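Local atomic coordinates of iodotyrosine deiodinase (Thermotoga neapolitana, PDB entry 6TYK), a protein that removes halogen from halotyrosines such as 3-iodo-L-tyrosine by FMN-dependent reductive dehalogenation, yielding tyrosine and halide. Residues Phe17-Pro22 / Leu95-Tyr100; Met41-Trp46 / Lys108-Ser113; Tyr138-Phe143 / Glu159-Val164. All blocks are in the same frame, centred on the assembly; numbering follows the deposited sequence.

Contact 1 (Phe17-Pro22 / Leu95-Tyr100); sequences FKKEKP and LKEAPY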
loop_
_atom_site.group_PDB
_atom_site.type_symbol
_atom_site.label_atom_id
_atom_site.label_comp_id
_atom_site.label_asym_id
_atom_site.label_seq_id
_atom_site.Cartn_x
_atom_site.Cartn_y
_atom_site.Cartn_z
ATOM N N PHE A 17 5.712 21.652 8.429
ATOM C CA PHE A 17 6.960 21.556 7.693
ATOM C C PHE A 17 7.787 22.813 7.825
ATOM O O PHE A 17 7.252 23.902 7.990
ATOM C CB PHE A 17 6.669 21.322 6.217
ATOM C CG PHE A 17 6.000 20.010 5.948
ATOM C CD1 PHE A 17 6.757 18.865 5.748
ATOM C CD2 PHE A 17 4.621 19.916 5.898
ATOM C CE1 PHE A 17 6.151 17.654 5.520
ATOM C CE2 PHE A 17 4.007 18.705 5.670
ATOM C CZ PHE A 17 4.772 17.573 5.467
ATOM N N LYS A 18 9.101 22.645 7.747
ATOM C CA LYS A 18 9.994 23.773 7.554
ATOM C C LYS A 18 9.949 24.146 6.079
ATOM O O LYS A 18 9.592 23.322 5.237
ATOM C CB LYS A 18 11.419 23.382 7.935
ATOM C CG LYS A 18 11.592 23.004 9.391
ATOM C CD LYS A 18 13.024 22.600 9.678
ATOM C CE LYS A 18 13.192 22.100 11.104
ATOM N NZ LYS A 18 14.601 21.694 11.390
ATOM N N LYS A 19 10.311 25.379 5.752
ATOM C CA LYS A 19 10.361 25.775 4.346
ATOM C C LYS A 19 11.679 25.390 3.676
ATOM O O LYS A 19 11.757 25.314 2.443
ATOM C CB LYS A 19 10.072 27.270 4.181
ATOM C CG LYS A 19 8.599 27.617 4.391
ATOM C CD LYS A 19 8.216 28.966 3.790
ATOM C CE LYS A 19 8.624 30.125 4.689
ATOM N NZ LYS A 19 8.025 31.415 4.236
ATOM N N GLU A 20 12.704 25.128 4.484
ATOM C CA GLU A 20 14.001 24.759 3.935
ATOM C C GLU A 20 13.868 23.549 3.025
ATOM O O GLU A 20 13.183 22.574 3.351
ATOM C CB GLU A 20 15.054 24.544 5.026
ATOM C CG GLU A 20 14.636 23.670 6.187
ATOM C CD GLU A 20 15.789 23.421 7.145
ATOM O OE1 GLU A 20 16.915 23.161 6.663
ATOM O OE2 GLU A 20 15.577 23.495 8.374
ATOM N N LYS A 21 14.510 23.636 1.867
ATOM C CA LYS A 21 14.343 22.641 0.818
ATOM C C LYS A 21 15.335 21.503 0.962
ATOM O O LYS A 21 16.534 21.711 0.830
ATOM C CB LYS A 21 14.537 23.287 -0.548
ATOM C CG LYS A 21 13.548 24.394 -0.852
ATOM C CD LYS A 21 13.908 25.072 -2.154
ATOM C CE LYS A 21 12.915 26.167 -2.488
ATOM N NZ LYS A 21 13.431 27.022 -3.578
ATOM N N PRO A 22 14.836 20.286 1.208
ATOM C CA PRO A 22 15.719 19.120 1.188
ATOM C C PRO A 22 16.318 18.949 -0.196
ATOM O O PRO A 22 15.690 19.324 -1.191
ATOM C CB PRO A 22 14.765 17.954 1.476
ATOM C CG PRO A 22 13.564 18.566 2.121
ATOM C CD PRO A 22 13.439 19.919 1.493
ATOM N N LEU A 95 0.136 22.620 2.467
ATOM C CA LEU A 95 0.172 22.626 1.006
ATOM C C LEU A 95 0.943 23.835 0.481
ATOM O O LEU A 95 1.342 23.869 -0.690
ATOM C CB LEU A 95 -1.247 22.591 0.433
ATOM C CG LEU A 95 -2.007 21.282 0.670
ATOM C CD1 LEU A 95 -3.429 21.401 0.143
ATOM C CD2 LEU A 95 -1.298 20.082 0.037
ATOM N N LYS A 96 1.158 24.813 1.359
ATOM C CA LYS A 96 2.027 25.948 1.068
ATOM C C LYS A 96 3.416 25.775 1.680
ATOM O O LYS A 96 4.413 26.064 1.021
ATOM C CB LYS A 96 1.401 27.252 1.574
ATOM C CG LYS A 96 2.328 28.465 1.514
ATOM C CD LYS A 96 1.607 29.725 1.978
ATOM C CE LYS A 96 2.552 30.913 2.076
ATOM N NZ LYS A 96 3.262 31.171 0.793
ATOM N N GLU A 97 3.487 25.309 2.929
ATOM C CA GLU A 97 4.772 25.236 3.633
ATOM C C GLU A 97 5.717 24.160 3.104
ATOM O O GLU A 97 6.930 24.373 3.026
ATOM C CB GLU A 97 4.568 25.022 5.135
ATOM C CG GLU A 97 3.768 26.122 5.830
ATOM C CD GLU A 97 4.430 27.494 5.762
ATOM O OE1 GLU A 97 4.146 28.253 4.805
ATOM O OE2 GLU A 97 5.222 27.820 6.677
ATOM N N ALA A 98 5.171 23.001 2.750
ATOM C CA ALA A 98 6.007 21.906 2.278
ATOM C C ALA A 98 6.751 22.328 1.015
ATOM O O ALA A 98 6.152 22.871 0.091
ATOM C CB ALA A 98 5.158 20.672 2.021
ATOM N N PRO A 99 8.063 22.083 0.980
ATOM C CA PRO A 99 8.860 22.431 -0.204
ATOM C C PRO A 99 8.503 21.587 -1.421
ATOM O O PRO A 99 8.689 22.040 -2.549
ATOM C CB PRO A 99 10.303 22.167 0.246
ATOM C CG PRO A 99 10.177 21.226 1.399
ATOM C CD PRO A 99 8.898 21.598 2.089
ATOM N N TYR A 100 7.982 20.386 -1.189
ATOM C CA TYR A 100 7.555 19.520 -2.275
ATOM C C TYR A 100 6.132 19.067 -2.035
ATOM O O TYR A 100 5.794 18.682 -0.914
ATOM C CB TYR A 100 8.401 18.247 -2.323
ATOM C CG TYR A 100 9.878 18.411 -2.548
ATOM C CD1 TYR A 100 10.380 18.696 -3.807
ATOM C CD2 TYR A 100 10.777 18.209 -1.514
ATOM C CE1 TYR A 100 11.738 18.818 -4.018
ATOM C CE2 TYR A 100 12.136 18.324 -1.716
ATOM C CZ TYR A 100 12.607 18.632 -2.968
ATOM O OH TYR A 100 13.959 18.750 -3.168
#
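Phe17 lays one face of its ring over the methyl group of Ala98. Ala98 CB sits 4.2 Å from the centroid of the Phe17 ring and 17° off the ring normal, a CH-pi contact displaced a little toward the rim. With CG anti to the carbonyl carbon (chi1 -65°), the Phe17 ring hangs across the point where the chain leaves helix 94-97. The methyl of alanine is small enough to let the aromatic face come this near the backbone. Beside it, the aliphatic part of Lys19 crosses Glu97 at a slant, CG of Lys19 lying 3.9 Å from Glu97 O. Lys19 is exposed and does its touching through this aliphatic CG; Lys19 NZ stays 5.0 Å from Glu97 OE1, where the opposite charges could attract only through space. Toward the end of the loop two proline rings cross at about a right angle, Pro22 CD coming to 3.5 Å from Pro99 CG. Pro99, a compact ring with no N-H to satisfy, sits in the bend of the 17-22 loop, its CD 3.7 Å from Lys18 O. Pro22 and Tyr100 run past each other in opposite senses, with Pro22 CD 3.8 Å from Tyr100 CE2. The phenol thus combines an apolar ring for Pro22 to pack on with a hydroxyl for its carbonyl: Tyr100 OH donates to Pro22 O over 2.7 Å, reaching the carbonyl from 31° outside its plane. Around the contact, Leu24 and Leu27 of helix 24-35 pack on Tyr100, Lys57 of helix 54-74 hydrogen-bonds the carbonyls of Lys96 and Ala98, and Pro163 of strand 156-165 touches Phe17 and Ala98, while strand 100-107 starts at Tyr100.

Contact 2 (Met41-Trp46 / Lys108-Ser113); sequences MNAQPW and KSAPYS. With FMN (flavin mononucleotide), chain J; IYR (3-iodo-tyrosine), chain K.
Ala110 pushes its methyl group into the notch between Ala43 and Pro45, joining two loops of the nitroreductase fold that border the flavin site at the dimer interface. Ala110 CB is 3.7 Å from Ala43 CB and 3.9 Å from Pro45 CB. Two methyl groups let the backbones come close, and the contact is purely van der Waals: no hydrogen bond passes between the segments. Pro45 in turn is a ridge laid on the first turn of helix 113-130: its CG lies 3.9 Å from Ser113 O, and its other neighbours there are Ser116 and Val117. At the far end, Pro111 supplies the bump and Met41 the flank. The two side chains cross at about a right angle, with Met41 CG 3.6 Å from Pro111 CG; CG stands anti to the carbonyl carbon of Met41 (chi1 -64°), which brings CB and CG of Met41 across the CG corner of the ring. Pro111 also suits the second position of the type II turn from Ala110 to Ser113, where its fixed phi is an advantage, and this turn leads directly into the helix, with Tyr112 as N-cap residue. The turn places Tyr112 beside the ligands, where its CB is 3.5 Å from the flavin methyl C7M. Pro111 and Tyr112 thereby line iodine IE of 3-iodo-tyrosine, 3.9 Å from Tyr112 CD2. Pro175 O of the second subunit accepts a hydrogen bond from Asn42 ND2, and Asn177 N of that subunit donates one to Gln44 OE1. Met41 serves the substrate through its backbone: its N-H points almost straight at the phenolic oxygen OF of 3-iodo-tyrosine, N to OF 2.9 Å with an angle of 165° at the hydrogen.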
loop_
_atom_site.group_PDB
_atom_site.type_symbol
_atom_site.label_atom_id
_atom_site.label_comp_id
_atom_site.label_asym_id
_atom_site.label_seq_id
_atom_site.Cartn_x
_atom_site.Cartn_y
_atom_site.Cartn_z
ATOM N N MET A 41 1.239 -7.669 -12.350
ATOM C CA MET A 41 1.936 -7.910 -13.605
ATOM C C MET A 41 3.232 -7.113 -13.762
ATOM O O MET A 41 3.695 -6.871 -14.879
ATOM C CB MET A 41 0.987 -7.702 -14.776
ATOM C CG MET A 41 -0.151 -8.718 -14.771
ATOM S SD MET A 41 -0.634 -9.224 -16.426
ATOM C CE MET A 41 -1.936 -10.408 -16.090
ATOM N N ASN A 42 3.844 -6.766 -12.634
ATOM C CA ASN A 42 5.060 -5.951 -12.633
ATOM C C ASN A 42 4.918 -4.703 -13.502
ATOM O O ASN A 42 5.884 -4.245 -14.105
ATOM C CB ASN A 42 6.303 -6.762 -13.038
ATOM C CG ASN A 42 7.597 -6.041 -12.705
ATOM O OD1 ASN A 42 7.680 -5.343 -11.700
ATOM N ND2 ASN A 42 8.611 -6.206 -13.543
ATOM N N ALA A 43 3.709 -4.159 -13.560
ATOM C CA ALA A 43 3.442 -2.993 -14.393
ATOM C C ALA A 43 4.128 -1.727 -13.879
ATOM O O ALA A 43 4.308 -0.778 -14.634
ATOM C CB ALA A 43 1.951 -2.763 -14.503
ATOM N N GLN A 44 4.475 -1.706 -12.589
ATOM C CA GLN A 44 5.045 -0.508 -11.977
ATOM C C GLN A 44 4.163 0.686 -12.292
ATOM O O GLN A 44 4.603 1.663 -12.895
ATOM C CB GLN A 44 6.479 -0.287 -12.459
ATOM C CG GLN A 44 7.376 -1.468 -12.120
ATOM C CD GLN A 44 8.589 -1.575 -13.011
ATOM O OE1 GLN A 44 9.392 -0.670 -13.069
ATOM N NE2 GLN A 44 8.740 -2.713 -13.685
ATOM N N PRO A 45 2.892 0.608 -11.881
ATOM C CA PRO A 45 1.856 1.544 -12.325
ATOM C C PRO A 45 1.853 2.882 -11.594
ATOM O O PRO A 45 0.895 3.618 -11.739
ATOM C CB PRO A 45 0.572 0.783 -12.009
ATOM C CG PRO A 45 0.911 0.024 -10.770
ATOM C CD PRO A 45 2.344 -0.433 -10.996
ATOM N N TRP A 46 2.898 3.192 -10.842
ATOM C CA TRP A 46 3.008 4.490 -10.187
ATOM C C TRP A 46 3.676 5.507 -11.093
ATOM O O TRP A 46 4.575 5.175 -11.869
ATOM C CB TRP A 46 3.814 4.356 -8.893
ATOM C CG TRP A 46 4.960 3.392 -9.002
ATOM C CD1 TRP A 46 6.196 3.633 -9.527
ATOM C CD2 TRP A 46 4.959 2.020 -8.585
ATOM N NE1 TRP A 46 6.969 2.490 -9.465
ATOM C CE2 TRP A 46 6.232 1.489 -8.882
ATOM C CE3 TRP A 46 4.010 1.195 -7.969
ATOM C CZ2 TRP A 46 6.581 0.173 -8.582
ATOM C CZ3 TRP A 46 4.351 -0.120 -7.688
ATOM C CH2 TRP A 46 5.626 -0.617 -7.988
ATOM N N LYS A 108 -4.256 3.777 -14.816
ATOM C CA LYS A 108 -5.571 3.146 -14.775
ATOM C C LYS A 108 -5.644 1.778 -15.450
ATOM O O LYS A 108 -6.360 0.888 -14.992
ATOM C CB LYS A 108 -6.619 4.074 -15.380
ATOM C CG LYS A 108 -6.789 5.396 -14.654
ATOM C CD LYS A 108 -7.773 6.266 -15.414
ATOM C CE LYS A 108 -7.808 7.674 -14.878
ATOM N NZ LYS A 108 -8.752 8.524 -15.657
ATOM N N SER A 109 -4.895 1.607 -16.530
ATOM C CA SER A 109 -5.027 0.412 -17.353
ATOM C C SER A 109 -4.378 -0.827 -16.749
ATOM O O SER A 109 -4.667 -1.947 -17.168
ATOM C CB SER A 109 -4.441 0.668 -18.737
ATOM O OG SER A 109 -3.072 1.021 -18.639
ATOM N N ALA A 110 -3.492 -0.636 -15.779
ATOM C CA ALA A 110 -2.733 -1.755 -15.240
ATOM C C ALA A 110 -3.570 -2.549 -14.247
ATOM O O ALA A 110 -4.367 -1.979 -13.501
ATOM C CB ALA A 110 -1.457 -1.255 -14.595
ATOM N N PRO A 111 -3.397 -3.873 -14.231
ATOM C CA PRO A 111 -4.192 -4.686 -13.305
ATOM C C PRO A 111 -3.780 -4.446 -11.863
ATOM O O PRO A 111 -2.589 -4.373 -11.566
ATOM C CB PRO A 111 -3.862 -6.116 -13.731
ATOM C CG PRO A 111 -2.499 -6.013 -14.353
ATOM C CD PRO A 111 -2.447 -4.679 -15.022
ATOM N N TYR A 112 -4.765 -4.291 -10.986
ATOM C CA TYR A 112 -4.496 -4.014 -9.583
ATOM C C TYR A 112 -3.596 -2.799 -9.439
ATOM O O TYR A 112 -2.749 -2.729 -8.553
ATOM C CB TYR A 112 -3.907 -5.241 -8.883
ATOM C CG TYR A 112 -4.965 -6.246 -8.540
ATOM C CD1 TYR A 112 -5.640 -6.172 -7.334
ATOM C CD2 TYR A 112 -5.308 -7.248 -9.427
ATOM C CE1 TYR A 112 -6.625 -7.066 -7.012
ATOM C CE2 TYR A 112 -6.298 -8.163 -9.113
ATOM C CZ TYR A 112 -6.952 -8.060 -7.904
ATOM O OH TYR A 112 -7.938 -8.953 -7.567
ATOM N N SER A 113 -3.803 -1.830 -10.322
ATOM C CA SER A 113 -3.022 -0.599 -10.301
ATOM C C SER A 113 -3.127 0.155 -8.976
ATOM O O SER A 113 -2.111 0.564 -8.413
ATOM C CB SER A 113 -3.428 0.316 -11.463
ATOM O OG SER A 113 -4.827 0.526 -11.494
HETATM N N1 FMN J . 1.376 -12.866 -8.415
HETATM C C2 FMN J . 0.731 -14.013 -8.784
HETATM O O2 FMN J . 1.406 -15.001 -9.073
HETATM N N3 FMN J . -0.644 -14.059 -8.825
HETATM C C4 FMN J . -1.386 -12.951 -8.493
HETATM O O4 FMN J . -2.623 -12.997 -8.525
HETATM C C4A FMN J . -0.728 -11.786 -8.114
HETATM N N5 FMN J . -1.459 -10.665 -7.791
HETATM C C5A FMN J . -0.805 -9.518 -7.388
HETATM C C6 FMN J . -1.548 -8.409 -7.022
HETATM C C7 FMN J . -0.927 -7.242 -6.607
HETATM C C7M FMN J . -1.784 -6.068 -6.207
HETATM C C8 FMN J . 0.456 -7.195 -6.556
HETATM C C8M FMN J . 1.164 -5.959 -6.112
HETATM C C9 FMN J . 1.208 -8.303 -6.932
HETATM C C9A FMN J . 0.584 -9.477 -7.337
HETATM N N10 FMN J . 1.319 -10.586 -7.726
HETATM C C10 FMN J . 0.663 -11.745 -8.080
HETATM C "C1'" FMN J . 2.817 -10.553 -7.696
HETATM C "C2'" FMN J . 3.334 -9.805 -8.953
HETATM O "O2'" FMN J . 3.227 -10.587 -10.140
HETATM C "C3'" FMN J . 4.788 -9.395 -8.712
HETATM O "O3'" FMN J . 4.775 -8.427 -7.680
HETATM C "C4'" FMN J . 5.501 -8.844 -9.941
HETATM O "O4'" FMN J . 5.598 -9.841 -10.932
HETATM C "C5'" FMN J . 6.907 -8.354 -9.612
HETATM O "O5'" FMN J . 7.622 -9.383 -8.957
HETATM P P FMN J . 9.134 -9.130 -8.486
HETATM O O1P FMN J . 9.920 -8.598 -9.666
HETATM O O2P FMN J . 9.656 -10.484 -8.048
HETATM O O3P FMN J . 9.150 -8.227 -7.274
HETATM N N IYR K . -4.142 -14.434 -10.471
HETATM C CA IYR K . -3.551 -15.001 -11.660
HETATM C CB IYR K . -3.006 -14.008 -12.701
HETATM C CC IYR K . -2.005 -13.014 -12.222
HETATM C CD IYR K . -2.413 -11.715 -11.965
HETATM C CE IYR K . -1.516 -10.727 -11.544
HETATM I IE IYR K . -2.240 -8.879 -11.168
HETATM C CF IYR K . -0.164 -11.057 -11.388
HETATM O OF IYR K . 0.795 -10.153 -10.986
HETATM C CG IYR K . 0.274 -12.371 -11.652
HETATM C CH IYR K . -0.648 -13.329 -12.054
HETATM C C IYR K . -2.421 -15.966 -11.364
HETATM O O IYR K . -1.854 -16.720 -12.157
HETATM O OXT IYR K . -2.022 -15.985 -10.072
#

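Contact 3 (Tyr138-Phe143 / Glu159-Val164); sequences YTPPDF and EVILPV. With FMN (flavin mononucleotide), chain C; IYR (3-iodo-tyrosine), chain D.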
loop_
_atom_site.group_PDB
_atom_site.type_symbol
_atom_site.label_atom_id
_atom_site.label_comp_id
_atom_site.label_asym_id
_atom_site.label_seq_id
_atom_site.Cartn_x
_atom_site.Cartn_y
_atom_site.Cartn_z
ATOM N N TYR A 138 -2.249 13.075 1.861
ATOM C CA TYR A 138 -3.359 14.000 1.834
ATOM C C TYR A 138 -4.325 13.636 0.716
ATOM O O TYR A 138 -3.930 13.481 -0.443
ATOM C CB TYR A 138 -2.852 15.433 1.700
ATOM C CG TYR A 138 -3.991 16.395 1.571
ATOM C CD1 TYR A 138 -4.960 16.467 2.559
ATOM C CD2 TYR A 138 -4.140 17.185 0.440
ATOM C CE1 TYR A 138 -6.029 17.315 2.441
ATOM C CE2 TYR A 138 -5.207 18.046 0.311
ATOM C CZ TYR A 138 -6.148 18.104 1.315
ATOM O OH TYR A 138 -7.225 18.948 1.195
ATOM N N THR A 139 -5.584 13.448 1.085
ATOM C CA THR A 139 -6.608 13.021 0.147
ATOM C C THR A 139 -7.783 13.991 0.208
ATOM O O THR A 139 -8.699 13.820 1.017
ATOM C CB THR A 139 -7.081 11.590 0.451
ATOM O OG1 THR A 139 -7.531 11.520 1.806
ATOM C CG2 THR A 139 -5.941 10.597 0.268
ATOM N N PRO A 140 -7.755 15.029 -0.641
ATOM C CA PRO A 140 -8.840 16.020 -0.660
ATOM C C PRO A 140 -10.128 15.393 -1.173
ATOM O O PRO A 140 -10.088 14.327 -1.779
ATOM C CB PRO A 140 -8.331 17.073 -1.647
ATOM C CG PRO A 140 -7.431 16.302 -2.578
ATOM C CD PRO A 140 -6.755 15.270 -1.698
ATOM N N PRO A 141 -11.265 16.052 -0.936
ATOM C CA PRO A 141 -12.555 15.485 -1.339
ATOM C C PRO A 141 -12.694 15.299 -2.847
ATOM O O PRO A 141 -13.318 14.326 -3.272
ATOM C CB PRO A 141 -13.569 16.516 -0.829
ATOM C CG PRO A 141 -12.862 17.238 0.270
ATOM C CD PRO A 141 -11.428 17.304 -0.175
ATOM N N ASP A 142 -12.137 16.208 -3.642
ATOM C CA ASP A 142 -12.206 16.054 -5.091
ATOM C C ASP A 142 -10.844 16.158 -5.764
ATOM O O ASP A 142 -10.243 17.230 -5.845
ATOM C CB ASP A 142 -13.183 17.044 -5.729
ATOM C CG ASP A 142 -13.456 16.725 -7.193
ATOM O OD1 ASP A 142 -13.517 15.524 -7.540
ATOM O OD2 ASP A 142 -13.597 17.668 -7.999
ATOM N N PHE A 143 -10.379 15.027 -6.269
ATOM C CA PHE A 143 -9.108 14.969 -6.967
ATOM C C PHE A 143 -9.185 15.540 -8.375
ATOM O O PHE A 143 -8.161 15.910 -8.948
ATOM C CB PHE A 143 -8.630 13.525 -7.057
ATOM C CG PHE A 143 -8.059 12.987 -5.780
ATOM C CD1 PHE A 143 -6.723 13.175 -5.473
ATOM C CD2 PHE A 143 -8.854 12.286 -4.891
ATOM C CE1 PHE A 143 -6.182 12.672 -4.299
ATOM C CE2 PHE A 143 -8.320 11.783 -3.720
ATOM C CZ PHE A 143 -6.975 11.973 -3.430
ATOM N N GLU A 159 -3.803 9.593 -6.943
ATOM C CA GLU A 159 -4.134 8.780 -5.778
ATOM C C GLU A 159 -3.988 9.552 -4.473
ATOM O O GLU A 159 -4.785 9.398 -3.552
ATOM C CB GLU A 159 -3.242 7.542 -5.721
ATOM C CG GLU A 159 -3.525 6.524 -6.809
ATOM C CD GLU A 159 -4.861 5.833 -6.639
ATOM O OE1 GLU A 159 -5.463 5.943 -5.544
ATOM O OE2 GLU A 159 -5.309 5.163 -7.591
ATOM N N VAL A 160 -2.943 10.358 -4.372
ATOM C CA VAL A 160 -2.647 11.010 -3.111
ATOM C C VAL A 160 -1.691 12.163 -3.357
ATOM O O VAL A 160 -0.896 12.125 -4.296
ATOM C CB VAL A 160 -2.037 10.009 -2.091
ATOM C CG1 VAL A 160 -0.697 9.439 -2.580
ATOM C CG2 VAL A 160 -1.869 10.663 -0.746
ATOM N N ILE A 161 -1.822 13.207 -2.545
ATOM C CA ILE A 161 -0.875 14.312 -2.529
ATOM C C ILE A 161 -0.035 14.117 -1.291
ATOM O O ILE A 161 -0.564 14.089 -0.176
ATOM C CB ILE A 161 -1.613 15.657 -2.434
ATOM C CG1 ILE A 161 -2.484 15.871 -3.676
ATOM C CG2 ILE A 161 -0.623 16.813 -2.229
ATOM C CD1 ILE A 161 -3.481 17.001 -3.504
ATOM N N LEU A 162 1.270 13.977 -1.472
ATOM C CA LEU A 162 2.170 13.805 -0.340
ATOM C C LEU A 162 3.052 15.030 -0.178
ATOM O O LEU A 162 4.076 15.153 -0.850
ATOM C CB LEU A 162 3.069 12.583 -0.541
ATOM C CG LEU A 162 2.399 11.216 -0.548
ATOM C CD1 LEU A 162 3.359 10.192 -1.132
ATOM C CD2 LEU A 162 2.002 10.800 0.855
ATOM N N PRO A 163 2.664 15.950 0.709
ATOM C CA PRO A 163 3.590 17.034 1.040
ATOM C C PRO A 163 4.824 16.422 1.681
ATOM O O PRO A 163 4.694 15.539 2.534
ATOM C CB PRO A 163 2.810 17.877 2.055
ATOM C CG PRO A 163 1.369 17.479 1.854
ATOM C CD PRO A 163 1.406 16.039 1.465
ATOM N N VAL A 164 6.000 16.850 1.237
ATOM C CA VAL A 164 7.251 16.319 1.758
ATOM C C VAL A 164 8.188 17.456 2.115
ATOM O O VAL A 164 8.332 18.417 1.366
ATOM C CB VAL A 164 7.945 15.397 0.740
ATOM C CG1 VAL A 164 9.299 14.923 1.285
ATOM C CG2 VAL A 164 7.052 14.205 0.419
HETATM N N1 FMN C . -4.420 13.130 6.964
HETATM C C2 FMN C . -4.961 14.360 6.718
HETATM O O2 FMN C . -4.689 15.292 7.454
HETATM N N3 FMN C . -5.796 14.559 5.649
HETATM C C4 FMN C . -6.124 13.529 4.812
HETATM O O4 FMN C . -6.883 13.740 3.858
HETATM C C4A FMN C . -5.567 12.270 5.054
HETATM N N5 FMN C . -5.856 11.214 4.217
HETATM C C5A FMN C . -5.284 9.975 4.449
HETATM C C6 FMN C . -5.568 8.925 3.586
HETATM C C7 FMN C . -5.003 7.673 3.772
HETATM C C7M FMN C . -5.344 6.570 2.803
HETATM C C8 FMN C . -4.145 7.470 4.843
HETATM C C8M FMN C . -3.517 6.122 5.077
HETATM C C9 FMN C . -3.860 8.522 5.709
HETATM C C9A FMN C . -4.423 9.782 5.521
HETATM N N10 FMN C . -4.161 10.843 6.388
HETATM C C10 FMN C . -4.698 12.083 6.122
HETATM C "C1'" FMN C . -3.244 10.672 7.566
HETATM C "C2'" FMN C . -3.982 9.938 8.707
HETATM O "O2'" FMN C . -4.893 10.799 9.383
HETATM C "C3'" FMN C . -2.948 9.347 9.670
HETATM O "O3'" FMN C . -2.227 8.351 8.968
HETATM C "C4'" FMN C . -3.557 8.749 10.939
HETATM O "O4'" FMN C . -4.157 9.780 11.712
HETATM C "C5'" FMN C . -2.496 8.051 11.774
HETATM O "O5'" FMN C . -1.450 8.961 12.038
HETATM P P FMN C . -0.180 8.529 12.922
HETATM O O1P FMN C . 0.617 9.820 13.087
HETATM O O2P FMN C . 0.636 7.531 12.148
HETATM O O3P FMN C . -0.696 8.022 14.256
HETATM N N IYR D . -9.123 15.402 4.024
HETATM C CA IYR D . -9.647 16.027 5.211
HETATM C CB IYR D . -10.243 15.089 6.275
HETATM C CC IYR D . -9.385 13.948 6.699
HETATM C CD IYR D . -9.619 12.684 6.157
HETATM C CE IYR D . -8.872 11.567 6.533
HETATM I IE IYR D . -9.266 9.793 5.661
HETATM C CF IYR D . -7.873 11.723 7.498
HETATM O OF IYR D . -7.097 10.686 7.931
HETATM C CG IYR D . -7.611 12.989 8.053
HETATM C CH IYR D . -8.374 14.086 7.665
HETATM C C IYR D . -8.606 16.881 5.915
HETATM O O IYR D . -8.767 17.659 6.854
HETATM O OXT IYR D . -7.351 16.750 5.420
#
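Tyr138 and Ile161 form a lone antiparallel bridge, one hydrogen-bonded pair between a loop and a regular strand. Both bonds of the pair are made: Tyr138 N reaches Ile161 O at 2.8 Å, and Ile161 N returns to Tyr138 O at 3.0 Å, the second lying in the carbonyl plane. The side chains of Tyr138 and Ile161 lie side by side, pointing the same way, so that the Ile161 methyl CD1 rests 4.0 Å from Tyr138 CD2. The same methyl meets the ring of Pro140, which crosses it at about a right angle; branched and cyclic aliphatic groups fill this buried corner well. Further on, Phe143 brings the far end of its ring to the strand, CZ 3.4 Å from Glu159 O, where Glu159 and Val160 make a classic beta bulge opposite Val104. On the other side the loop serves the ligands. With CG anti to its own N (chi1 176°), the Tyr138 ring presents its edge to the substrate carboxylate oxygen OXT, while its hydroxyl bonds to Glu68. Thr139 N donates to flavin O4 at 3.1 Å, and Thr139 OG1 lies 3.0 Å from flavin N5, beside that same O4. A backbone N-H and a hydroxyl turned to the O4–N5 edge of the isoalloxazine mark the FMN site of this nitroreductase-family enzyme.

Overall arrangement
Contacts 1 and 3 share one part of the sheet: their centres are 16 Å apart, and they touch where Tyr100 O comes 2.8 Å from Val164 N, a probable backbone hydrogen bond between neighbouring strands. Contact 1 is set back from the flavin, the Phe17 side chain being about 10 Å from the nearest FMN. Contact 2 lies on the opposite side of the chain's centre from contact 1, with centres 30 Å apart, and about 6 Å at nearest atoms from contact 3. Contacts 2 and 3 meet across the dimer: Tyr112 of one subunit packs on Thr139 and Phe143 of the other, so each FMN and 3-iodo-tyrosine is enclosed by both chains.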